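Local structure of Lmo2349 protein (4GVO) at residues L101-S106 and K187-V192; T156-K161 and S182-K187. The protein probably binds L-cystine or a related amino acid outside the cell and delivers it to an ABC transporter for uptake. One frame throughout, in Å; residues are numbered along the deposited sequence. Where two conformers were deposited one is given.

How the contacts relate
Both contacts lie in one half of this solute-binding protein, on the same side of the chain's centre, with their centres about 11 Å apart. Contact 1 pairs strand 95-104 with strand 186-189 in the mixed sheet; contact 2 sets helix 156-162 against the turn that leads into strand 186-189. In sequence the order is 101-106, 156-161, 182-187 and 187-192, so contact 2 falls within the span that contact 1 closes. Lys187 belongs to both, and Thr102 CG2 packs 3.5 Å from Glu186 OE1 where they meet. Strand 186-189 is thus hydrogen-bonded antiparallel to strand 95-104 and its approach covered by a helix, the Thr102 and Glu186 side chains each about 11 Å from bound histidine, outside its pocket.

Contact 1. Residues L101-S106 and K187-V192; sequences LTVLDS and KVVGDV
Lys187 NZ reaches past the end of the opposite strand to donate to Asp105 O at 2.8 Å, approaching tilted from the carbonyl plane, and it has a second partner in Asn108 OD1. With chi1 at 73° and the chain extended beyond CG, the lysine passes Val103 CG2 and crosses the Asp105 side chain at about a right angle, its CD 3.7 Å from Asp105 OD1, before NZ arrives at the carbonyl. The two charged ends nevertheless stay 4.7 Å apart, NZ to OD1, a separation at which some electrostatic attraction may remain.

Lys187 and Val103 face each other as a hydrogen-bonded antiparallel pair: Val103 N donates to Lys187 O, and Lys187 N to Val103 O at 2.8 Å. Further along, Val189 N donates to Leu101 O. Val103 CG2 meets Val189 CG1 at 3.7 Å on the face that also carries Lys187, whereas Thr102 OG1 lies 3.7 Å from Val188 CG1 on the other. Where the chain turns at Gly190, a water accepts from Leu101 N and donates to Val189 O and Asp191 O, bridging the corner. Together these form an antiparallel strand pair in the mixed sheet of a family 3 solute-binding protein.

Contact 2. Residues T156-K161 and S182-K187; sequences TANQLK and SAIKEK
Ile184 packs against Ala157, Asn158 and Lys161 of the helix from a turn that starts at Ser182, whose OG accepts from Ile184 N at 3.0 Å in an ST turn. Ser182 O receives Lys185 NZ, nearly in line with the carbonyl bond; NZ also bonds Asn179 O, joining the turn to the residues before it. Ala183 follows at the margin of the contact.

Ile184 then drives its side chain toward the helix. With CG1 anti to the carbonyl carbon (chi1 -53°), CG2 and CD1 both come to rest near Ala157 O, CG2 at 3.5 Å. That oxygen already accepts from Lys161 N within the helix. Ile184 CD1 also touches Ala157 CB and lies 3.7 Å from Asn158 OD1; the amide is held by its ND2, bonded to Asp155 OD1. The aliphatic part of Lys161 lies across the isoleucine at about a right angle. In the conformer described its CD comes within 3.5 Å of Ile184 CG1, but with a second conformer deposited this tightness is doubtful.

Beyond Lys185, Glu186 points back toward the helix, its side chain crossing Leu160 at about a right angle. Its OE2 lies 3.6 Å from Leu160 CD1 and equally near Ala157 CB, so on the helix side this oxygen meets carbon atoms; Gln178 NE2 gives it a weak hydrogen bond. On the sheet side, Ile184 touches Leu104 and Glu186 touches Thr102, which places both side chains between helix and strand. The arrangement is a helix packed over the entry to a sheet strand, in the alpha/beta architecture of periplasmic-binding-protein domains.

Contact 1. Residues L101-S106 and K187-V192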
ATOM      1  N   LEU A 101       4.407   2.339 -13.914  1.00  7.25           N
ATOM      2  CA  LEU A 101       3.274   2.870 -14.654  1.00  8.16           C
ATOM      3  C   LEU A 101       2.336   1.740 -15.012  1.00  7.72           C
ATOM      4  O   LEU A 101       2.752   0.632 -15.328  1.00  8.98           O
ATOM      5  CB  LEU A 101       3.688   3.591 -15.905  1.00  8.55           C
ATOM      6  CG  LEU A 101       4.588   4.813 -15.755  1.00  9.04           C
ATOM      7  CD1 LEU A 101       4.939   5.391 -17.123  1.00 10.73           C
ATOM      8  CD2 LEU A 101       3.952   5.874 -14.841  1.00 11.53           C
ATOM      9  N   THR A 102       1.047   2.046 -14.949  1.00  7.98           N
ATOM     10  CA  THR A 102       0.019   1.046 -15.176  1.00  9.00           C
ATOM     11  C   THR A 102      -1.001   1.690 -16.121  1.00  8.66           C
ATOM     12  O   THR A 102      -1.391   2.833 -15.949  1.00  8.94           O
ATOM     13  CB  THR A 102      -0.598   0.638 -13.836  1.00 10.39           C
ATOM     14  OG1 THR A 102       0.394  -0.036 -13.055  1.00 11.12           O
ATOM     15  CG2 THR A 102      -1.794  -0.309 -14.041  1.00 11.37           C
ATOM     16  N   VAL A 103      -1.377   0.946 -17.160  1.00  8.75           N
ATOM     17  CA  VAL A 103      -2.225   1.439 -18.234  1.00  8.77           C
ATOM     18  C   VAL A 103      -3.310   0.417 -18.578  1.00  8.31           C
ATOM     19  O   VAL A 103      -3.295  -0.711 -18.110  1.00  9.54           O
ATOM     20  CB  VAL A 103      -1.373   1.736 -19.485  1.00  8.64           C
ATOM     21  CG1 VAL A 103      -0.367   2.869 -19.220  1.00  9.10           C
ATOM     22  CG2 VAL A 103      -0.681   0.454 -19.978  1.00 11.05           C
ATOM     23  N   LEU A 104      -4.280   0.833 -19.383  1.00 10.42           N
ATOM     24  CA  LEU A 104      -5.207  -0.147 -19.993  1.00 11.37           C
ATOM     25  C   LEU A 104      -4.425  -1.188 -20.789  1.00 11.15           C
ATOM     26  O   LEU A 104      -3.437  -0.878 -21.448  1.00 10.96           O
ATOM     27  CB  LEU A 104      -6.108   0.549 -20.940  1.00 14.88           C
ATOM     28  CG  LEU A 104      -7.293   1.247 -20.505  1.00 20.82           C
ATOM     29  CD1 LEU A 104      -8.013   1.625 -21.833  1.00 20.91           C
ATOM     30  CD2 LEU A 104      -8.175   0.370 -19.609  1.00 19.69           C
ATOM     31  N   ASP A 105      -4.882  -2.427 -20.763  1.00 12.79           N
ATOM     32  CA  ASP A 105      -4.157  -3.495 -21.419  1.00 12.25           C
ATOM     33  C   ASP A 105      -3.953  -3.234 -22.915  1.00 11.47           C
ATOM     34  O   ASP A 105      -2.931  -3.628 -23.481  1.00 13.54           O
ATOM     35  CB  ASP A 105      -4.882  -4.824 -21.206  1.00 15.74           C
ATOM     36  CG  ASP A 105      -4.101  -5.969 -21.725  1.00 18.83           C
ATOM     37  OD1 ASP A 105      -3.124  -6.376 -21.068  1.00 19.69           O
ATOM     38  OD2 ASP A 105      -4.455  -6.439 -22.826  1.00 24.27           O
ATOM     39  N   SER A 106      -4.897  -2.520 -23.531  1.00 11.72           N
ATOM     40  CA  SER A 106      -4.805  -2.219 -24.984  1.00 11.24           C
ATOM     41  C   SER A 106      -3.783  -1.114 -25.320  1.00  9.81           C
ATOM     42  O   SER A 106      -3.484  -0.860 -26.493  1.00 12.42           O
ATOM     43  CB  SER A 106      -6.199  -1.822 -25.521  1.00 12.20           C
ATOM     44  OG  SER A 106      -6.672  -0.665 -24.864  1.00 13.74           O
ATOM     45  N   LYS A 187      -2.467  -3.214 -17.068  1.00 10.42           N
ATOM     46  CA  LYS A 187      -1.140  -3.878 -17.148  1.00  9.22           C
ATOM     47  C   LYS A 187      -0.062  -2.899 -16.683  1.00  8.13           C
ATOM     48  O   LYS A 187      -0.169  -1.695 -16.934  1.00  8.99           O
ATOM     49  CB  LYS A 187      -0.857  -4.438 -18.544  1.00 11.60           C
ATOM     50  CG  LYS A 187      -0.556  -3.394 -19.583  1.00 12.17           C
ATOM     51  CD  LYS A 187      -0.300  -4.013 -20.939  1.00 11.35           C
ATOM     52  CE  LYS A 187      -0.117  -2.921 -21.977  1.00 13.12           C
ATOM     53  NZ  LYS A 187      -0.108  -3.529 -23.331  1.00 16.92           N
ATOM     54  N   VAL A 188       0.990  -3.435 -16.059  1.00  9.44           N
ATOM     55  CA  VAL A 188       2.190  -2.632 -15.792  1.00 10.14           C
ATOM     56  C   VAL A 188       3.013  -2.516 -17.069  1.00 10.17           C
ATOM     57  O   VAL A 188       3.036  -3.439 -17.918  1.00 10.64           O
ATOM     58  CB  VAL A 188       3.047  -3.228 -14.624  1.00 10.63           C
ATOM     59  CG1 VAL A 188       2.252  -3.184 -13.320  1.00 11.44           C
ATOM     60  CG2 VAL A 188       3.554  -4.636 -14.924  1.00 12.11           C
ATOM     61  N   VAL A 189       3.669  -1.374 -17.227  1.00  9.33           N
ATOM     62  CA  VAL A 189       4.538  -1.112 -18.369  1.00  9.64           C
ATOM     63  C   VAL A 189       5.800  -0.450 -17.860  1.00 11.27           C
ATOM     64  O   VAL A 189       5.808   0.196 -16.819  1.00 11.07           O
ATOM     65  CB  VAL A 189       3.878  -0.256 -19.467  1.00  9.03           C
ATOM     66  CG1 VAL A 189       2.718  -1.008 -20.112  1.00 10.66           C
ATOM     67  CG2 VAL A 189       3.441   1.097 -18.956  1.00 11.25           C
ATOM     68  N   GLY A 190       6.870  -0.542 -18.623  1.00 10.70           N
ATOM     69  CA  GLY A 190       8.026   0.258 -18.338  1.00 10.72           C
ATOM     70  C   GLY A 190       8.834  -0.249 -17.171  1.00 11.22           C
ATOM     71  O   GLY A 190       8.677  -1.387 -16.670  1.00 11.57           O
ATOM     72  N   ASP A 191       9.685   0.647 -16.698  1.00 10.70           N
ATOM     73  CA  ASP A 191      10.657   0.288 -15.670  1.00 10.27           C
ATOM     74  C   ASP A 191      10.078   0.425 -14.279  1.00  9.14           C
ATOM     75  O   ASP A 191       9.084   1.150 -14.062  1.00 10.42           O
ATOM     76  CB  ASP A 191      11.903   1.124 -15.826  1.00 13.01           C
ATOM     77  CG  ASP A 191      12.661   0.817 -17.147  1.00 15.73           C
ATOM     78  OD1 ASP A 191      12.503  -0.310 -17.699  1.00 13.51           O
ATOM     79  OD2 ASP A 191      13.357   1.729 -17.606  1.00 22.08           O
ATOM     80  N   VAL A 192      10.671  -0.277 -13.339  1.00  9.95           N
ATOM     81  CA  VAL A 192      10.323  -0.093 -11.929  1.00  9.09           C
ATOM     82  C   VAL A 192      10.824   1.281 -11.467  1.00  9.50           C
ATOM     83  O   VAL A 192      12.011   1.591 -11.574  1.00 12.59           O
ATOM     84  CB  VAL A 192      10.888  -1.229 -11.087  1.00  9.22           C
ATOM     85  CG1 VAL A 192      10.669  -1.009  -9.577  1.00 11.51           C
ATOM     86  CG2 VAL A 192      10.310  -2.552 -11.500  1.00 11.25           C
TER
HETATM   87  O   HOH W   1       6.948   2.174 -15.324  1.00  8.69           O

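Contact 2. Residues T156-K161 and S182-K187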
ATOM      1  N   THR A 156      -9.619   5.186 -10.141  1.00 12.38           N
ATOM      2  CA  THR A 156      -8.520   5.017 -11.086  1.00 11.19           C
ATOM      3  C   THR A 156      -8.940   4.109 -12.237  1.00 11.27           C
ATOM      4  O   THR A 156      -8.750   4.442 -13.399  1.00 10.96           O
ATOM      5  CB  THR A 156      -7.274   4.506 -10.394  1.00 12.47           C
ATOM      6  OG1 THR A 156      -6.771   5.572  -9.575  1.00 14.11           O
ATOM      7  CG2 THR A 156      -6.227   3.974 -11.397  1.00 13.54           C
ATOM      8  N   ALA A 157      -9.485   2.931 -11.934  1.00 11.42           N
ATOM      9  CA  ALA A 157      -9.795   1.997 -13.004  1.00 12.49           C
ATOM     10  C   ALA A 157     -10.774   2.589 -14.006  1.00 13.47           C
ATOM     11  O   ALA A 157     -10.617   2.428 -15.221  1.00 13.64           O
ATOM     12  CB  ALA A 157     -10.389   0.682 -12.453  1.00 17.85           C
ATOM     13  N   ASN A 158     -11.804   3.253 -13.494  1.00 13.67           N
ATOM     14  CA  ASN A 158     -12.762   3.852 -14.371  1.00 13.64           C
ATOM     15  C   ASN A 158     -12.240   5.021 -15.199  1.00 13.45           C
ATOM     16  O   ASN A 158     -12.635   5.177 -16.327  1.00 14.85           O
ATOM     17  CB  ASN A 158     -14.069   4.180 -13.620  1.00 14.10           C
ATOM     18  CG  ASN A 158     -14.898   2.936 -13.387  1.00 17.69           C
ATOM     19  OD1 ASN A 158     -15.555   2.479 -14.319  1.00 27.77           O
ATOM     20  ND2 ASN A 158     -14.857   2.370 -12.182  1.00 27.06           N
ATOM     21  N   GLN A 159     -11.342   5.828 -14.645  1.00 12.92           N
ATOM     22  CA  GLN A 159     -10.770   6.867 -15.428  1.00 10.51           C
ATOM     23  C   GLN A 159      -9.805   6.296 -16.478  1.00 10.82           C
ATOM     24  O   GLN A 159      -9.733   6.852 -17.589  1.00 11.24           O
ATOM     25  CB  GLN A 159     -10.077   7.924 -14.577  1.00 11.99           C
ATOM     26  CG  GLN A 159     -10.997   8.632 -13.614  1.00 12.38           C
ATOM     27  CD  GLN A 159     -10.505   9.983 -13.176  1.00 11.17           C
ATOM     28  OE1 GLN A 159      -9.875  10.711 -13.981  1.00 13.51           O
ATOM     29  NE2 GLN A 159     -10.777  10.351 -11.909  1.00 13.49           N
ATOM     30  N   LEU A 160      -9.163   5.157 -16.202  1.00 11.35           N
ATOM     31  CA  LEU A 160      -8.374   4.512 -17.285  1.00 11.58           C
ATOM     32  C   LEU A 160      -9.297   3.958 -18.380  1.00 12.38           C
ATOM     33  O   LEU A 160      -9.034   4.095 -19.565  1.00 13.51           O
ATOM     34  CB  LEU A 160      -7.527   3.370 -16.740  1.00 12.23           C
ATOM     35  CG  LEU A 160      -6.341   3.797 -15.858  1.00 11.73           C
ATOM     36  CD1 LEU A 160      -5.728   2.569 -15.194  1.00 13.48           C
ATOM     37  CD2 LEU A 160      -5.312   4.603 -16.628  1.00 12.46           C
ATOM     38  N   LYS A 161     -10.409   3.354 -17.955  1.00 12.53           N
ATOM     39  CA  LYS A 161     -11.370   2.739 -18.886  0.70 16.21           C
ATOM     40  C   LYS A 161     -11.836   3.742 -19.924  1.00 15.45           C
ATOM     41  O   LYS A 161     -11.912   3.425 -21.101  1.00 21.07           O
ATOM     42  CB  LYS A 161     -12.597   2.219 -18.117  0.70 17.20           C
ATOM     43  CG  LYS A 161     -13.627   1.477 -18.956  0.70 23.08           C
ATOM     44  CD  LYS A 161     -14.820   0.973 -18.117  0.70 30.01           C
ATOM     45  CE  LYS A 161     -15.792   0.106 -18.925  0.70 29.87           C
ATOM     46  NZ  LYS A 161     -16.380  -1.098 -18.236  0.70 34.75           N
ATOM     47  N   SER A 182     -12.478  -8.077 -13.124  1.00 17.32           N
ATOM     48  CA  SER A 182     -12.851  -6.763 -13.617  1.00 17.17           C
ATOM     49  C   SER A 182     -12.991  -6.830 -15.115  1.00 16.28           C
ATOM     50  O   SER A 182     -12.281  -7.570 -15.785  1.00 17.77           O
ATOM     51  CB  SER A 182     -11.784  -5.699 -13.185  1.00 17.29           C
ATOM     52  OG  SER A 182     -12.175  -4.433 -13.677  1.00 23.60           O
ATOM     53  N   ALA A 183     -13.916  -6.052 -15.664  1.00 16.76           N
ATOM     54  CA  ALA A 183     -13.965  -5.800 -17.112  1.00 17.90           C
ATOM     55  C   ALA A 183     -12.834  -4.884 -17.565  1.00 18.40           C
ATOM     56  O   ALA A 183     -12.403  -4.973 -18.713  1.00 19.23           O
ATOM     57  CB  ALA A 183     -15.322  -5.209 -17.512  1.00 21.15           C
ATOM     58  N   ILE A 184     -12.326  -4.036 -16.658  1.00 14.35           N
ATOM     59  CA  ILE A 184     -11.276  -3.092 -17.010  1.00 14.74           C
ATOM     60  C   ILE A 184      -9.967  -3.832 -16.723  1.00 14.80           C
ATOM     61  O   ILE A 184      -9.617  -4.027 -15.547  1.00 20.48           O
ATOM     62  CB  ILE A 184     -11.359  -1.775 -16.169  1.00 16.85           C
ATOM     63  CG1 ILE A 184     -12.776  -1.155 -16.260  1.00 19.73           C
ATOM     64  CG2 ILE A 184     -10.210  -0.801 -16.568  1.00 19.07           C
ATOM     65  CD1 ILE A 184     -13.109  -0.214 -15.099  1.00 22.91           C
ATOM     66  N   LYS A 185      -9.248  -4.244 -17.755  1.00 14.08           N
ATOM     67  CA  LYS A 185      -7.917  -4.895 -17.556  1.00 12.60           C
ATOM     68  C   LYS A 185      -6.810  -3.871 -17.621  1.00 13.43           C
ATOM     69  O   LYS A 185      -6.715  -3.082 -18.570  1.00 15.48           O
ATOM     70  CB  LYS A 185      -7.682  -5.966 -18.621  1.00 14.72           C
ATOM     71  CG  LYS A 185      -8.764  -7.022 -18.742  1.00 19.21           C
ATOM     72  CD  LYS A 185      -9.010  -7.822 -17.467  1.00 22.48           C
ATOM     73  CE  LYS A 185     -10.047  -8.908 -17.781  1.00 22.72           C
ATOM     74  NZ  LYS A 185     -10.318  -9.779 -16.613  1.00 22.80           N
ATOM     75  N   GLU A 186      -5.950  -3.923 -16.617  1.00 13.06           N
ATOM     76  CA  GLU A 186      -4.786  -3.062 -16.524  1.00 11.91           C
ATOM     77  C   GLU A 186      -3.543  -3.879 -16.690  1.00 10.18           C
ATOM     78  O   GLU A 186      -3.529  -5.102 -16.531  1.00 12.01           O
ATOM     79  CB  GLU A 186      -4.751  -2.407 -15.165  1.00 15.37           C
ATOM     80  CG  GLU A 186      -5.905  -1.449 -14.940  1.00 17.65           C
ATOM     81  CD  GLU A 186      -5.913  -0.833 -13.555  1.00 21.92           C
ATOM     82  OE1 GLU A 186      -4.959  -1.058 -12.797  1.00 30.05           O
ATOM     83  OE2 GLU A 186      -6.928  -0.198 -13.168  1.00 23.52           O
ATOM     84  N   LYS A 187      -2.467  -3.214 -17.068  1.00 10.42           N
ATOM     85  CA  LYS A 187      -1.140  -3.878 -17.148  1.00  9.22           C
ATOM     86  C   LYS A 187      -0.062  -2.899 -16.683  1.00  8.13           C
ATOM     87  O   LYS A 187      -0.169  -1.695 -16.934  1.00  8.99           O
ATOM     88  CB  LYS A 187      -0.857  -4.438 -18.544  1.00 11.60           C
ATOM     89  CG  LYS A 187      -0.556  -3.394 -19.583  1.00 12.17           C
ATOM     90  CD  LYS A 187      -0.300  -4.013 -20.939  1.00 11.35           C
ATOM     91  CE  LYS A 187      -0.117  -2.921 -21.977  1.00 13.12           C
ATOM     92  NZ  LYS A 187      -0.108  -3.529 -23.331  1.00 16.92           N
TER